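Local coordinates for RsfP (Uncultured bacterium, PDB 4GLJ), which probably catalyses the phosphate-dependent cleavage of methylthioadenosine to adenine and 5-methylthioribose 1-phosphate, and binds the dye rhodamine B, at residues Tyr25-Leu30 and Val57-Leu62; Thr31-Val36 and Asp48-Glu53. All blocks are in the same frame, centred on the assembly; numbering follows the deposited sequence.

Contact 1 (Tyr25-Leu30 and Val57-Leu62); sequences YQMQAL and VTVAFL. With RHB (N-[9-(2-carboxyphenyl)-6-(diethylamino)-3H-xanthen-3-ylidene]-N-ethylethanaminium), chain B.
M27 and F61 form a Met-aromatic contact that lays the loop after strand 16-20 against strand 57-63, in the mixed sheet of the alpha/beta phosphorylase fold. M27 SD stands 4.8 Å from the centroid of the F61 ring, 55° off the ring normal, so the sulfur approaches obliquely. M27 CG lies nearer the rim, 3.5 Å from F61 CD1. The methyl CE is modelled too close to F61 CB for its exact position to be trusted.

Loop backbone lies over one face of that ring and at its edge. M27 N lies 4.1 Å above the ring plane, over its centre, and Q26 C covers that face nearer the rim. Y25 O comes to the edge instead, 3.6 Å from F61 CE2. With CG anti to the backbone N (chi1 178°), the F61 ring reaches along the loop to meet all three residues.

Apolar contact continues down the strand at V59. The type I turn M27-L30 closes with a weak L30 N to M27 O bond; at its end L30 CD2 stays 4.3 Å from V59 CB. I18 of strand 16-20 also touches M27, V59 and F61, and helix 237-263 adds V257 against V59, so this interface is buried.

No hydrogen bond joins the two segments; the polar contacts lie within the loop or lead elsewhere. Q26 NE2 donates to Q28 OE1 at 3.1 Å from above the Q28 carbonyl plane, while Q26 O accepts from Q250 NE2 on helix 237-263.

At the loop's start, Y25 belongs to the rhodamine B pocket. Its ring meets an N-ethyl group of the chain B dye obliquely, though C25 is modelled too near Y25 CE1 for its place to be trusted. Y25 OH bonds to G23 N, tying the phenol back to the chain two residues earlier.

Contact 2 (Thr31-Val36 and Asp48-Glu53); sequences TNKRSV and DIVLGE
E53 O is gripped twice by T31: the backbone N donates in the carbonyl plane at 2.9 Å, and OG1 donates from above that plane at 3.2 Å. T31 places OG1 between its backbone N and carbonyl carbon (chi1 62°), close enough to share this acceptor. A beta bulge shifts the antiparallel register by one residue between T31 and R34; beyond it R34 pairs with L51 and V36 with I49.

R34 crosses the ladder to E53 in an end-on salt bridge, NH1 to OE1 at 3.0 Å and NH2 to OE2 at 2.9 Å. Each oxygen uses its syn lone pair, and the two planes are only 25° apart. R34 NH1 also donates to N32 O at 2.8 Å, while L51 CB lies against one guanidinium face, toward its rim. A methionine in place of R34 would probably leave the E53 carboxylate without its charged mate and N32 O without this donor. V36 CG1 packs on L51 CD1 at 3.9 Å, on the same face of the sheet as R34.

T58 on strand 57-63 is the second partner of E53 OE2. That strand flanks 49-54 opposite 33-36, with A60 against I49 and L51.

The contact centres lie about 7 Å apart, on the same side of the chain's centre. Along the chain the order is 25-30, 31-36, 48-53, 57-62, so contact 2 is nested inside the loop closed by contact 1. Strands 33-36, 49-54 and 57-63 are successive neighbours, antiparallel in one sheet, and 57-63 continues parallel to 16-20. Backbone bonding of F61 with V50 couples the strand of contact 1 to that of contact 2. K33 NZ, bonded to L30 O and Q28 O, ties the antiparallel strand pair to the turn. The pocket loop carrying Y25 is thus continuous with an antiparallel strand pair at this end of the sheet.

Contact 1 (Tyr25-Leu30 and Val57-Leu62)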
ATOM      1  N   TYR A  25     -27.797  -4.191  -9.601  1.00 52.33           N
ATOM      2  CA  TYR A  25     -28.083  -2.767  -9.864  1.00 53.43           C
ATOM      3  C   TYR A  25     -29.456  -2.416  -9.323  1.00 55.14           C
ATOM      4  O   TYR A  25     -29.734  -1.249  -9.049  1.00 53.55           O
ATOM      5  CB  TYR A  25     -27.886  -2.421 -11.371  1.00 55.50           C
ATOM      6  CG  TYR A  25     -26.505  -2.925 -11.768  1.00 58.63           C
ATOM      7  CD1 TYR A  25     -26.314  -3.820 -12.833  1.00 62.01           C
ATOM      8  CD2 TYR A  25     -25.388  -2.575 -10.966  1.00 56.92           C
ATOM      9  CE1 TYR A  25     -25.028  -4.309 -13.127  1.00 64.19           C
ATOM     10  CE2 TYR A  25     -24.115  -3.065 -11.221  1.00 58.41           C
ATOM     11  CZ  TYR A  25     -23.928  -3.920 -12.289  1.00 60.53           C
ATOM     12  OH  TYR A  25     -22.648  -4.363 -12.509  1.00 60.06           O
ATOM     13  N   GLN A  26     -30.287  -3.436  -9.126  1.00 56.07           N
ATOM     14  CA  GLN A  26     -31.517  -3.253  -8.377  1.00 59.83           C
ATOM     15  C   GLN A  26     -31.991  -4.459  -7.553  1.00 59.28           C
ATOM     16  O   GLN A  26     -31.538  -5.595  -7.755  1.00 59.82           O
ATOM     17  CB  GLN A  26     -32.654  -2.749  -9.288  1.00 63.62           C
ATOM     18  CG  GLN A  26     -33.009  -3.626 -10.467  1.00 69.74           C
ATOM     19  CD  GLN A  26     -34.444  -3.392 -10.870  1.00 74.13           C
ATOM     20  OE1 GLN A  26     -34.871  -2.244 -11.020  1.00 74.05           O
ATOM     21  NE2 GLN A  26     -35.210  -4.473 -11.008  1.00 74.70           N
ATOM     22  N   MET A  27     -32.887  -4.171  -6.608  1.00 57.61           N
ATOM     23  CA  MET A  27     -33.680  -5.182  -5.954  1.00 59.48           C
ATOM     24  C   MET A  27     -35.131  -5.135  -6.444  1.00 59.54           C
ATOM     25  O   MET A  27     -35.974  -4.535  -5.792  1.00 55.27           O
ATOM     26  CB  MET A  27     -33.636  -5.008  -4.449  1.00 58.39           C
ATOM     27  CG  MET A  27     -32.433  -5.658  -3.821  1.00 65.17           C
ATOM     28  SD  MET A  27     -32.572  -5.811  -2.025  1.00 64.64           S
ATOM     29  CE  MET A  27     -32.660  -4.114  -1.425  1.00 64.29           C
ATOM     30  N   GLN A  28     -35.389  -5.783  -7.577  1.00 63.31           N
ATOM     31  CA  GLN A  28     -36.740  -5.967  -8.171  1.00 71.13           C
ATOM     32  C   GLN A  28     -37.911  -6.281  -7.202  1.00 71.41           C
ATOM     33  O   GLN A  28     -38.999  -5.704  -7.338  1.00 73.90           O
ATOM     34  CB  GLN A  28     -36.667  -7.066  -9.252  1.00 76.36           C
ATOM     35  CG  GLN A  28     -37.984  -7.479  -9.912  1.00 85.92           C
ATOM     36  CD  GLN A  28     -38.387  -6.554 -11.047  1.00 90.47           C
ATOM     37  OE1 GLN A  28     -38.190  -5.339 -10.973  1.00 92.01           O
ATOM     38  NE2 GLN A  28     -38.951  -7.124 -12.106  1.00 94.82           N
ATOM     39  N   ALA A  29     -37.709  -7.183  -6.240  1.00 68.94           N
ATOM     40  CA  ALA A  29     -38.829  -7.639  -5.409  1.00 68.12           C
ATOM     41  C   ALA A  29     -39.354  -6.624  -4.341  1.00 64.59           C
ATOM     42  O   ALA A  29     -40.467  -6.786  -3.828  1.00 64.37           O
ATOM     43  CB  ALA A  29     -38.523  -9.002  -4.789  1.00 68.81           C
ATOM     44  N   LEU A  30     -38.596  -5.571  -4.018  1.00 57.84           N
ATOM     45  CA  LEU A  30     -39.100  -4.621  -3.005  1.00 54.68           C
ATOM     46  C   LEU A  30     -40.382  -3.949  -3.462  1.00 53.59           C
ATOM     47  O   LEU A  30     -40.500  -3.566  -4.627  1.00 52.71           O
ATOM     48  CB  LEU A  30     -38.079  -3.539  -2.669  1.00 51.71           C
ATOM     49  CG  LEU A  30     -36.694  -3.993  -2.212  1.00 51.22           C
ATOM     50  CD1 LEU A  30     -35.754  -2.769  -2.207  1.00 52.14           C
ATOM     51  CD2 LEU A  30     -36.745  -4.670  -0.848  1.00 48.88           C
ATOM     52  N   VAL A  57     -40.882  -5.715   5.716  1.00 47.23           N
ATOM     53  CA  VAL A  57     -39.638  -5.278   6.338  1.00 43.80           C
ATOM     54  C   VAL A  57     -38.980  -4.217   5.428  1.00 42.55           C
ATOM     55  O   VAL A  57     -38.738  -4.490   4.266  1.00 42.47           O
ATOM     56  CB  VAL A  57     -38.617  -6.433   6.452  1.00 43.81           C
ATOM     57  CG1 VAL A  57     -37.310  -5.945   7.096  1.00 42.17           C
ATOM     58  CG2 VAL A  57     -39.196  -7.634   7.189  1.00 46.16           C
ATOM     59  N   THR A  58     -38.718  -3.025   5.948  1.00 40.46           N
ATOM     60  CA  THR A  58     -38.066  -1.957   5.179  1.00 41.36           C
ATOM     61  C   THR A  58     -36.573  -2.260   5.035  1.00 39.14           C
ATOM     62  O   THR A  58     -35.898  -2.549   6.031  1.00 39.39           O
ATOM     63  CB  THR A  58     -38.268  -0.592   5.879  1.00 41.76           C
ATOM     64  OG1 THR A  58     -39.666  -0.302   5.879  1.00 42.44           O
ATOM     65  CG2 THR A  58     -37.538   0.536   5.159  1.00 40.30           C
ATOM     66  N   VAL A  59     -36.072  -2.233   3.800  1.00 38.94           N
ATOM     67  CA  VAL A  59     -34.644  -2.498   3.534  1.00 38.09           C
ATOM     68  C   VAL A  59     -34.129  -1.315   2.701  1.00 36.51           C
ATOM     69  O   VAL A  59     -34.880  -0.777   1.887  1.00 34.52           O
ATOM     70  CB  VAL A  59     -34.542  -3.775   2.701  1.00 38.58           C
ATOM     71  CG1 VAL A  59     -33.120  -4.047   2.391  1.00 38.50           C
ATOM     72  CG2 VAL A  59     -35.111  -4.974   3.472  1.00 40.86           C
ATOM     73  N   ALA A  60     -32.879  -0.889   2.932  1.00 33.86           N
ATOM     74  CA  ALA A  60     -32.208   0.098   2.065  1.00 33.81           C
ATOM     75  C   ALA A  60     -31.276  -0.648   1.088  1.00 34.50           C
ATOM     76  O   ALA A  60     -30.515  -1.527   1.501  1.00 36.01           O
ATOM     77  CB  ALA A  60     -31.394   1.065   2.923  1.00 34.24           C
ATOM     78  N   PHE A  61     -31.332  -0.303  -0.192  1.00 33.92           N
ATOM     79  CA  PHE A  61     -30.523  -0.973  -1.217  1.00 34.65           C
ATOM     80  C   PHE A  61     -29.610   0.114  -1.824  1.00 34.82           C
ATOM     81  O   PHE A  61     -30.100   1.188  -2.240  1.00 32.50           O
ATOM     82  CB  PHE A  61     -31.348  -1.615  -2.362  1.00 38.47           C
ATOM     83  CG  PHE A  61     -30.463  -2.252  -3.418  1.00 42.58           C
ATOM     84  CD1 PHE A  61     -29.790  -3.463  -3.145  1.00 43.21           C
ATOM     85  CD2 PHE A  61     -30.190  -1.593  -4.638  1.00 44.44           C
ATOM     86  CE1 PHE A  61     -28.915  -4.030  -4.089  1.00 46.07           C
ATOM     87  CE2 PHE A  61     -29.297  -2.156  -5.582  1.00 44.08           C
ATOM     88  CZ  PHE A  61     -28.679  -3.378  -5.312  1.00 43.86           C
ATOM     89  N   LEU A  62     -28.308  -0.143  -1.807  1.00 30.93           N
ATOM     90  CA  LEU A  62     -27.328   0.847  -2.350  1.00 31.41           C
ATOM     91  C   LEU A  62     -26.501   0.069  -3.408  1.00 31.85           C
ATOM     92  O   LEU A  62     -25.952  -0.985  -3.099  1.00 29.18           O
ATOM     93  CB  LEU A  62     -26.438   1.352  -1.221  1.00 29.94           C
ATOM     94  CG  LEU A  62     -25.285   2.294  -1.640  1.00 34.02           C
ATOM     95  CD1 LEU A  62     -25.861   3.303  -2.638  1.00 36.54           C
ATOM     96  CD2 LEU A  62     -24.780   3.037  -0.417  1.00 35.42           C
TER
HETATM   97  O2  RHB B 301     -17.693  -6.060 -18.176  0.50 66.92           O
HETATM   98  C26 RHB B 301     -16.812  -6.751 -18.723  0.50 60.23           C
HETATM   99  C19 RHB B 301     -15.821  -7.514 -17.907  0.50 60.24           C
HETATM  100  C14 RHB B 301     -15.859  -7.711 -16.527  0.50 62.86           C
HETATM  101  C15 RHB B 301     -14.851  -8.471 -15.948  0.50 59.21           C
HETATM  102  C16 RHB B 301     -13.820  -9.025 -16.680  0.50 58.08           C
HETATM  103  C17 RHB B 301     -13.781  -8.819 -18.037  0.50 61.58           C
HETATM  104  C18 RHB B 301     -14.788  -8.074 -18.632  0.50 63.53           C
HETATM  105  C9  RHB B 301     -16.873  -7.211 -15.546  0.50 60.36           C
HETATM  106  C8  RHB B 301     -16.433  -7.134 -14.120  0.50 60.89           C
HETATM  107  C13 RHB B 301     -15.152  -7.491 -13.725  0.50 61.68           C
HETATM  108  C12 RHB B 301     -14.739  -7.417 -12.392  0.50 59.46           C
HETATM  109  C11 RHB B 301     -15.603  -6.948 -11.428  0.50 53.47           C
HETATM  110  N1  RHB B 301     -15.239  -6.913 -10.063  0.50 51.53           N
HETATM  111  C35 RHB B 301     -14.528  -8.192  -9.877  0.50 52.21           C
HETATM  112  C36 RHB B 301     -15.349  -9.247 -10.600  0.50 50.82           C
HETATM  113  C22 RHB B 301     -14.483  -5.754  -9.505  0.50 39.14           C
HETATM  114  C23 RHB B 301     -15.460  -4.684  -8.990  0.50 29.09           C
HETATM  115  C10 RHB B 301     -16.890  -6.626 -11.834  0.50 58.43           C
HETATM  116  C7  RHB B 301     -17.302  -6.697 -13.159  0.50 58.41           C
HETATM  117  O1  RHB B 301     -18.580  -6.335 -13.501  0.50 63.77           O
HETATM  118  C1  RHB B 301     -19.073  -6.384 -14.778  0.50 60.04           C
HETATM  119  C2  RHB B 301     -18.286  -6.809 -15.840  0.50 63.94           C
HETATM  120  C6  RHB B 301     -20.385  -5.986 -14.985  0.50 60.85           C
HETATM  121  C5  RHB B 301     -20.941  -6.003 -16.250  0.50 61.05           C
HETATM  122  C4  RHB B 301     -20.169  -6.423 -17.325  0.50 65.30           C
HETATM  123  C3  RHB B 301     -18.846  -6.827 -17.121  0.50 62.85           C
HETATM  124  N2  RHB B 301     -22.282  -5.607 -16.406  0.50 62.98           N
HETATM  125  C24 RHB B 301     -22.479  -4.173 -16.115  0.50 58.40           C
HETATM  126  C25 RHB B 301     -23.915  -3.963 -15.676  0.50 58.06           C
HETATM  127  C33 RHB B 301     -22.776  -5.963 -17.753  0.50 63.62           C
HETATM  128  C34 RHB B 301     -24.282  -6.128 -17.691  0.50 62.31           C
HETATM  129  O3  RHB B 301     -16.746  -6.865 -19.962  0.50 58.66           O

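Contact 2 (Thr31-Val36 and Asp48-Glu53)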
ATOM      1  N   THR A  31     -41.319  -3.794  -2.536  1.00 50.52           N
ATOM      2  CA  THR A  31     -42.530  -3.026  -2.782  1.00 51.07           C
ATOM      3  C   THR A  31     -42.448  -1.593  -2.264  1.00 49.73           C
ATOM      4  O   THR A  31     -41.643  -1.289  -1.352  1.00 47.82           O
ATOM      5  CB  THR A  31     -43.743  -3.700  -2.113  1.00 53.43           C
ATOM      6  OG1 THR A  31     -43.534  -3.726  -0.692  1.00 53.69           O
ATOM      7  CG2 THR A  31     -43.905  -5.132  -2.634  1.00 54.99           C
ATOM      8  N   ASN A  32     -43.301  -0.726  -2.829  1.00 50.04           N
ATOM      9  CA  ASN A  32     -43.329   0.712  -2.546  1.00 50.16           C
ATOM     10  C   ASN A  32     -41.915   1.295  -2.589  1.00 47.71           C
ATOM     11  O   ASN A  32     -41.520   2.067  -1.683  1.00 46.24           O
ATOM     12  CB  ASN A  32     -44.018   1.027  -1.214  1.00 52.03           C
ATOM     13  CG  ASN A  32     -45.541   0.808  -1.282  1.00 57.77           C
ATOM     14  OD1 ASN A  32     -46.265   1.478  -2.035  1.00 62.79           O
ATOM     15  ND2 ASN A  32     -46.025  -0.146  -0.509  1.00 58.94           N
ATOM     16  N   LYS A  33     -41.165   0.915  -3.630  1.00 47.07           N
ATOM     17  CA  LYS A  33     -39.828   1.461  -3.873  1.00 47.87           C
ATOM     18  C   LYS A  33     -39.902   2.976  -3.876  1.00 49.22           C
ATOM     19  O   LYS A  33     -40.898   3.577  -4.361  1.00 48.54           O
ATOM     20  CB  LYS A  33     -39.262   0.986  -5.204  1.00 51.85           C
ATOM     21  CG  LYS A  33     -38.847  -0.480  -5.239  1.00 57.47           C
ATOM     22  CD  LYS A  33     -38.306  -0.815  -6.634  1.00 61.95           C
ATOM     23  CE  LYS A  33     -38.175  -2.315  -6.851  1.00 63.16           C
ATOM     24  NZ  LYS A  33     -39.526  -2.915  -6.931  1.00 65.30           N
ATOM     25  N   ARG A  34     -38.900   3.602  -3.285  1.00 44.64           N
ATOM     26  CA  ARG A  34     -38.771   5.070  -3.334  1.00 46.79           C
ATOM     27  C   ARG A  34     -37.295   5.381  -3.149  1.00 46.95           C
ATOM     28  O   ARG A  34     -36.596   4.640  -2.409  1.00 45.73           O
ATOM     29  CB  ARG A  34     -39.637   5.786  -2.265  1.00 47.37           C
ATOM     30  CG  ARG A  34     -39.254   5.529  -0.791  1.00 44.96           C
ATOM     31  CD  ARG A  34     -40.068   4.381  -0.223  1.00 45.25           C
ATOM     32  NE  ARG A  34     -39.930   4.159   1.211  1.00 44.31           N
ATOM     33  CZ  ARG A  34     -40.349   3.047   1.808  1.00 45.08           C
ATOM     34  NH1 ARG A  34     -40.906   2.094   1.095  1.00 45.84           N
ATOM     35  NH2 ARG A  34     -40.203   2.870   3.115  1.00 45.99           N
ATOM     36  N   SER A  35     -36.804   6.406  -3.837  1.00 46.46           N
ATOM     37  CA  SER A  35     -35.375   6.729  -3.807  1.00 47.69           C
ATOM     38  C   SER A  35     -35.119   7.907  -2.883  1.00 48.66           C
ATOM     39  O   SER A  35     -35.907   8.849  -2.859  1.00 47.11           O
ATOM     40  CB  SER A  35     -34.893   7.105  -5.195  1.00 50.32           C
ATOM     41  OG  SER A  35     -34.782   5.959  -5.997  1.00 52.26           O
ATOM     42  N   VAL A  36     -34.018   7.883  -2.140  1.00 46.10           N
ATOM     43  CA  VAL A  36     -33.688   9.045  -1.324  1.00 48.32           C
ATOM     44  C   VAL A  36     -32.266   9.490  -1.682  1.00 49.52           C
ATOM     45  O   VAL A  36     -31.360   8.640  -1.836  1.00 47.06           O
ATOM     46  CB  VAL A  36     -33.886   8.807   0.198  1.00 47.77           C
ATOM     47  CG1 VAL A  36     -35.370   8.537   0.502  1.00 54.05           C
ATOM     48  CG2 VAL A  36     -33.030   7.657   0.680  1.00 47.76           C
ATOM     49  N   ASP A  48     -28.533   7.241  -5.535  1.00 37.46           N
ATOM     50  CA  ASP A  48     -29.664   7.376  -4.619  1.00 38.49           C
ATOM     51  C   ASP A  48     -29.908   6.028  -3.943  1.00 37.36           C
ATOM     52  O   ASP A  48     -29.793   4.997  -4.572  1.00 37.93           O
ATOM     53  CB  ASP A  48     -30.916   7.788  -5.394  1.00 42.27           C
ATOM     54  CG  ASP A  48     -30.822   9.192  -5.968  1.00 46.70           C
ATOM     55  OD1 ASP A  48     -29.922   9.978  -5.578  1.00 51.33           O
ATOM     56  OD2 ASP A  48     -31.654   9.525  -6.813  1.00 50.74           O
ATOM     57  N   ILE A  49     -30.111   6.027  -2.638  1.00 36.07           N
ATOM     58  CA  ILE A  49     -30.462   4.829  -1.937  1.00 34.63           C
ATOM     59  C   ILE A  49     -31.948   4.485  -2.179  1.00 36.27           C
ATOM     60  O   ILE A  49     -32.844   5.358  -2.085  1.00 37.05           O
ATOM     61  CB  ILE A  49     -30.086   5.029  -0.473  1.00 36.37           C
ATOM     62  CG1 ILE A  49     -28.545   4.982  -0.379  1.00 35.09           C
ATOM     63  CG2 ILE A  49     -30.713   3.973   0.437  1.00 37.62           C
ATOM     64  CD1 ILE A  49     -28.053   5.792   0.779  1.00 38.18           C
ATOM     65  N   VAL A  50     -32.192   3.243  -2.597  1.00 35.35           N
ATOM     66  CA  VAL A  50     -33.583   2.761  -2.775  1.00 35.49           C
ATOM     67  C   VAL A  50     -34.120   2.114  -1.467  1.00 35.01           C
ATOM     68  O   VAL A  50     -33.476   1.253  -0.853  1.00 34.53           O
ATOM     69  CB  VAL A  50     -33.761   1.758  -3.939  1.00 36.22           C
ATOM     70  CG1 VAL A  50     -35.231   1.293  -4.032  1.00 37.21           C
ATOM     71  CG2 VAL A  50     -33.413   2.377  -5.292  1.00 37.48           C
ATOM     72  N   LEU A  51     -35.274   2.581  -1.029  1.00 36.99           N
ATOM     73  CA  LEU A  51     -35.986   2.002   0.117  1.00 39.18           C
ATOM     74  C   LEU A  51     -37.226   1.270  -0.365  1.00 39.58           C
ATOM     75  O   LEU A  51     -37.960   1.739  -1.229  1.00 39.59           O
ATOM     76  CB  LEU A  51     -36.363   3.054   1.165  1.00 41.96           C
ATOM     77  CG  LEU A  51     -35.136   3.759   1.765  1.00 40.50           C
ATOM     78  CD1 LEU A  51     -35.559   5.113   2.299  1.00 47.90           C
ATOM     79  CD2 LEU A  51     -34.538   2.927   2.868  1.00 38.12           C
ATOM     80  N   GLY A  52     -37.448   0.098   0.204  1.00 40.11           N
ATOM     81  CA  GLY A  52     -38.622  -0.664  -0.158  1.00 40.46           C
ATOM     82  C   GLY A  52     -38.827  -1.698   0.921  1.00 41.52           C
ATOM     83  O   GLY A  52     -37.984  -1.821   1.827  1.00 40.73           O
ATOM     84  N   GLU A  53     -39.942  -2.422   0.816  1.00 43.29           N
ATOM     85  CA  GLU A  53     -40.294  -3.467   1.773  1.00 44.82           C
ATOM     86  C   GLU A  53     -40.212  -4.829   1.108  1.00 45.11           C
ATOM     87  O   GLU A  53     -40.663  -5.021  -0.011  1.00 44.19           O
ATOM     88  CB  GLU A  53     -41.686  -3.233   2.403  1.00 46.08           C
ATOM     89  CG  GLU A  53     -41.646  -2.192   3.526  1.00 46.75           C
ATOM     90  CD  GLU A  53     -41.501  -0.761   2.982  1.00 47.79           C
ATOM     91  OE1 GLU A  53     -42.130  -0.461   1.926  1.00 44.85           O
ATOM     92  OE2 GLU A  53     -40.765   0.052   3.613  1.00 47.13           O
TER